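Local coordinates for MexT protein (Pseudomonas aeruginosa, PDB 6L33) that probably activates transcription of the MexEF-OprN efflux pump genes as a LysR-type DNA-binding regulator, of which this chain is the regulatory domain, at residues 93-96 with 97-100; 195-198 with 199-203. All coordinates share one frame; numbering follows the deposited sequence.

In the fold
From the N terminus, the chain first builds parts of one lobe of this LysR substrate-binding domain, then enters the second, whose strand 82-86 leads through a loop to interaction 1. There residues 93-96 turn directly into residues 97-100, starting helix 96-101 just ahead of strand 103-107. Much later, after the chain has returned to the first sheet with strand 181-186, interaction 2 joins successive turns of helix 193-203, which packs on strand 9-14 and helix 18-33. Each contact is local, and the two follow in series without nesting or crossing. Their centres lie about 43 Å apart, on opposite sides of the chain's centre.

Interaction 1 (93-96 with 97-100); sequences QLTL and DDYC
A capping box opens helix 96-101, with Thr-95 at the N-cap and Asp-98 three residues on, each side chain bonded to the other's backbone N-H. Asp-98 N donates to Thr-95 OG1 over 3.2 Å, and the N-H...O angle of 174° makes this an almost straight bond. OG1 is placed for it by a chi1 of 67°, which sets the hydroxyl between the backbone N and the carbonyl carbon. In return Thr-95 N donates to Asp-98 OD2, also at 3.2 Å, approaching from above the carboxylate plane, 46° out of it. Two bonds therefore hold the N-cap residue and the first turn together, and the carboxylate near the helix start would probably be favoured by the helix dipole. Regular helical bonding begins at once: Tyr-99 N reaches Thr-95 O at 2.9 Å, and Cys-100 N reaches Leu-96 O at 3.0 Å.

On the inner side, Leu-94 rests on Ile-84 of strand 82-86 and Ile-150 of strand 150-154, while Tyr-99 runs inward to bond Thr-152 through its hydroxyl. Asp-97 OD1 makes a salt bridge with Arg-126. Leu-94 also flanks the box, its CD2 branch lying 3.8 Å from Asp-98 CB. A water 2.9 Å from Asp-98 OD2 is likewise within hydrogen-bonding distance of Gln-93 O.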
loop_
_atom_site.group_PDB
_atom_site.type_symbol
_atom_site.label_atom_id
_atom_site.label_comp_id
_atom_site.label_asym_id
_atom_site.label_seq_id
_atom_site.Cartn_x
_atom_site.Cartn_y
_atom_site.Cartn_z
ATOM N N GLN B 93 28.633 3.388 -11.499
ATOM C CA GLN B 93 27.994 3.351 -10.195
ATOM C C GLN B 93 28.102 4.709 -9.514
ATOM O O GLN B 93 29.037 5.478 -9.753
ATOM C CB GLN B 93 28.623 2.269 -9.316
ATOM C CG GLN B 93 28.215 0.854 -9.698
ATOM C CD GLN B 93 28.172 -0.091 -8.510
ATOM O OE1 GLN B 93 27.717 0.274 -7.425
ATOM N NE2 GLN B 93 28.648 -1.314 -8.712
ATOM N N LEU B 94 27.124 5.002 -8.662
ATOM C CA LEU B 94 27.138 6.252 -7.917
ATOM C C LEU B 94 28.252 6.235 -6.877
ATOM O O LEU B 94 28.397 5.267 -6.124
ATOM C CB LEU B 94 25.791 6.481 -7.234
ATOM C CG LEU B 94 24.558 6.614 -8.128
ATOM C CD1 LEU B 94 23.291 6.541 -7.294
ATOM C CD2 LEU B 94 24.609 7.914 -8.916
ATOM N N THR B 95 29.046 7.299 -6.848
ATOM C CA THR B 95 29.950 7.515 -5.733
ATOM C C THR B 95 29.188 8.136 -4.566
ATOM O O THR B 95 28.030 8.547 -4.692
ATOM C CB THR B 95 31.111 8.427 -6.130
ATOM O OG1 THR B 95 30.607 9.740 -6.407
ATOM C CG2 THR B 95 31.828 7.889 -7.359
ATOM N N LEU B 96 29.858 8.209 -3.415
ATOM C CA LEU B 96 29.260 8.875 -2.263
ATOM C C LEU B 96 28.906 10.320 -2.591
ATOM O O LEU B 96 27.841 10.809 -2.197
ATOM C CB LEU B 96 30.209 8.806 -1.067
ATOM C CG LEU B 96 29.732 9.492 0.216
ATOM C CD1 LEU B 96 28.396 8.923 0.679
ATOM C CD2 LEU B 96 30.783 9.361 1.303
ATOM N N ASP B 97 29.780 11.013 -3.329
ATOM C CA ASP B 97 29.500 12.390 -3.728
ATOM C C ASP B 97 28.259 12.466 -4.610
ATOM O O ASP B 97 27.391 13.323 -4.404
ATOM C CB ASP B 97 30.706 12.989 -4.457
ATOM C CG ASP B 97 31.788 13.463 -3.509
ATOM O OD1 ASP B 97 31.475 13.742 -2.333
ATOM O OD2 ASP B 97 32.953 13.563 -3.947
ATOM N N ASP B 98 28.169 11.589 -5.616
ATOM C CA ASP B 98 26.967 11.532 -6.444
ATOM C C ASP B 98 25.728 11.297 -5.593
ATOM O O ASP B 98 24.691 11.941 -5.792
ATOM C CB ASP B 98 27.079 10.418 -7.489
ATOM C CG ASP B 98 28.254 10.597 -8.429
ATOM O OD1 ASP B 98 28.743 11.736 -8.578
ATOM O OD2 ASP B 98 28.679 9.587 -9.030
ATOM N N TYR B 99 25.822 10.368 -4.641
ATOM C CA TYR B 99 24.676 10.012 -3.813
ATOM C C TYR B 99 24.179 11.212 -3.021
ATOM O O TYR B 99 22.976 11.501 -2.992
ATOM C CB TYR B 99 25.067 8.866 -2.880
ATOM C CG TYR B 99 23.936 8.311 -2.054
ATOM C CD1 TYR B 99 23.148 7.273 -2.534
ATOM C CD2 TYR B 99 23.661 8.815 -0.790
ATOM C CE1 TYR B 99 22.115 6.758 -1.778
ATOM C CE2 TYR B 99 22.627 8.309 -0.030
ATOM C CZ TYR B 99 21.857 7.279 -0.528
ATOM O OH TYR B 99 20.831 6.768 0.231
ATOM N N CYS B 100 25.099 11.934 -2.380
ATOM C CA CYS B 100 24.727 13.060 -1.535
ATOM C C CYS B 100 24.210 14.248 -2.336
ATOM O O CYS B 100 23.524 15.106 -1.771
ATOM C CB CYS B 100 25.930 13.485 -0.693
ATOM S SG CYS B 100 26.212 12.425 0.743
HETATM O O HOH W 1 28.495 7.812 -11.326
#

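Interaction 2 (195-198 with 199-203); sequences ERWL and RSRIS
Ser-200 OG sits among three polar groups: it lies 2.8 Å from Trp-197 O and 3.1 Å from Arg-196 O, two acceptors that compete for its one proton, and it accepts from Arg-201 NH1 at 3.2 Å. The hydroxyl meets the Arg-201 guanidinium at the edge, only 4° out of its plane. That bond helps fix the rotation of the guanidinium, whose face is laid against the Trp-197 indole. Trp-197 NE1 stands over the centre of this face, 3.1 Å from Arg-201 CZ, with the two planes 34° apart. Further back along the same side chain, Arg-201 CD makes a CH-pi contact with the five-membered ring, 3.9 Å from its centroid and 18° off the normal. The bend at chi2 folds the arginine back towards the indole. Both polar ends converge on Glu-33 of helix 18-33, which takes a hydrogen bond from Trp-197 NE1 and a salt bridge from Arg-201 NE.

Trp-197 with Arg-201 and Leu-198 with Ile-202 are i to i+4 pairs within helix 193-203, which packs across the sheet of the first lobe in the periplasmic-binding-protein-like fold; the serine hydroxyl reaches back to carbonyls three and four residues earlier. Leu-198 and Ile-202 lie side by side and point the same way, Leu-198 onto Phe-10 and Ile-202 onto Leu-22.

Round the helix, the Arg-199 guanidinium lies with one face over Glu-195 O and Arg-196 CA. Its NH1 donates to Gln-189 O and to a water 2.8 Å away; that water donates in turn to Glu-195 OE2, which is also hydrogen-bonded to Ser-59 OG.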
loop_
_atom_site.group_PDB
_atom_site.type_symbol
_atom_site.label_atom_id
_atom_site.label_comp_id
_atom_site.label_asym_id
_atom_site.label_seq_id
_atom_site.Cartn_x
_atom_site.Cartn_y
_atom_site.Cartn_z
ATOM N N GLU B 195 -3.124 -21.663 15.103
ATOM C CA GLU B 195 -2.107 -20.676 14.761
ATOM C C GLU B 195 -0.787 -21.339 14.386
ATOM O O GLU B 195 -0.121 -20.902 13.440
ATOM C CB GLU B 195 -1.916 -19.701 15.920
ATOM C CG GLU B 195 -3.129 -18.826 16.172
ATOM C CD GLU B 195 -3.489 -17.969 14.975
ATOM O OE1 GLU B 195 -4.695 -17.740 14.746
ATOM O OE2 GLU B 195 -2.563 -17.528 14.259
ATOM N N ARG B 196 -0.388 -22.386 15.115
ATOM C CA ARG B 196 0.764 -23.180 14.697
ATOM C C ARG B 196 0.585 -23.674 13.269
ATOM O O ARG B 196 1.537 -23.689 12.478
ATOM C CB ARG B 196 0.965 -24.362 15.650
ATOM C CG ARG B 196 1.744 -25.537 15.055
ATOM C CD ARG B 196 0.828 -26.662 14.566
ATOM N NE ARG B 196 1.540 -27.600 13.700
ATOM C CZ ARG B 196 0.948 -28.483 12.901
ATOM N NH1 ARG B 196 -0.374 -28.554 12.849
ATOM N NH2 ARG B 196 1.681 -29.294 12.151
ATOM N N TRP B 197 -0.637 -24.077 12.925
ATOM C CA TRP B 197 -0.918 -24.571 11.584
ATOM C C TRP B 197 -0.751 -23.469 10.544
ATOM O O TRP B 197 -0.122 -23.678 9.501
ATOM C CB TRP B 197 -2.331 -25.152 11.544
ATOM C CG TRP B 197 -2.769 -25.588 10.195
ATOM C CD1 TRP B 197 -2.466 -26.763 9.576
ATOM C CD2 TRP B 197 -3.604 -24.860 9.292
ATOM N NE1 TRP B 197 -3.059 -26.811 8.339
ATOM C CE2 TRP B 197 -3.763 -25.653 8.140
ATOM C CE3 TRP B 197 -4.229 -23.610 9.344
ATOM C CZ2 TRP B 197 -4.522 -25.240 7.052
ATOM C CZ3 TRP B 197 -4.982 -23.203 8.264
ATOM C CH2 TRP B 197 -5.129 -24.019 7.138
ATOM N N LEU B 198 -1.302 -22.284 10.815
ATOM C CA LEU B 198 -1.166 -21.175 9.876
ATOM C C LEU B 198 0.296 -20.787 9.695
ATOM O O LEU B 198 0.765 -20.594 8.567
ATOM C CB LEU B 198 -1.986 -19.977 10.355
ATOM C CG LEU B 198 -1.779 -18.670 9.585
ATOM C CD1 LEU B 198 -2.108 -18.857 8.112
ATOM C CD2 LEU B 198 -2.615 -17.556 10.191
ATOM N N ARG B 199 1.036 -20.677 10.802
ATOM C CA ARG B 199 2.440 -20.282 10.718
ATOM C C ARG B 199 3.265 -21.322 9.972
ATOM O O ARG B 199 4.140 -20.970 9.171
ATOM C CB ARG B 199 3.003 -20.046 12.120
ATOM C CG ARG B 199 2.302 -18.930 12.879
ATOM C CD ARG B 199 3.122 -18.464 14.067
ATOM N NE ARG B 199 3.468 -19.564 14.961
ATOM C CZ ARG B 199 2.757 -19.916 16.027
ATOM N NH1 ARG B 199 1.649 -19.254 16.337
ATOM N NH2 ARG B 199 3.152 -20.931 16.783
ATOM N N SER B 200 3.005 -22.609 10.219
ATOM C CA SER B 200 3.707 -23.643 9.466
ATOM C C SER B 200 3.352 -23.582 7.986
ATOM O O SER B 200 4.175 -23.943 7.135
ATOM C CB SER B 200 3.396 -25.027 10.040
ATOM O OG SER B 200 2.032 -25.369 9.869
ATOM N N ARG B 201 2.147 -23.113 7.656
ATOM C CA ARG B 201 1.772 -22.970 6.252
ATOM C C ARG B 201 2.450 -21.761 5.614
ATOM O O ARG B 201 2.826 -21.814 4.437
ATOM C CB ARG B 201 0.252 -22.872 6.116
ATOM C CG ARG B 201 -0.427 -24.198 5.773
ATOM C CD ARG B 201 -0.070 -25.275 6.788
ATOM N NE ARG B 201 -0.538 -26.602 6.400
ATOM C CZ ARG B 201 -0.311 -27.705 7.107
ATOM N NH1 ARG B 201 0.377 -27.639 8.238
ATOM N NH2 ARG B 201 -0.773 -28.875 6.683
ATOM N N ILE B 202 2.618 -20.668 6.364
ATOM C CA ILE B 202 3.368 -19.528 5.842
ATOM C C ILE B 202 4.822 -19.914 5.604
ATOM O O ILE B 202 5.417 -19.558 4.579
ATOM C CB ILE B 202 3.269 -18.320 6.794
ATOM C CG1 ILE B 202 1.811 -17.927 7.035
ATOM C CG2 ILE B 202 4.048 -17.140 6.223
ATOM C CD1 ILE B 202 1.291 -16.904 6.062
ATOM N N SER B 203 5.419 -20.643 6.552
ATOM C CA SER B 203 6.825 -21.016 6.437
ATOM C C SER B 203 7.081 -21.960 5.271
ATOM O O SER B 203 8.221 -22.058 4.807
ATOM C CB SER B 203 7.305 -21.655 7.740
ATOM O OG SER B 203 7.108 -20.779 8.837
HETATM O O HOH W 2 0.206 -17.062 15.501
#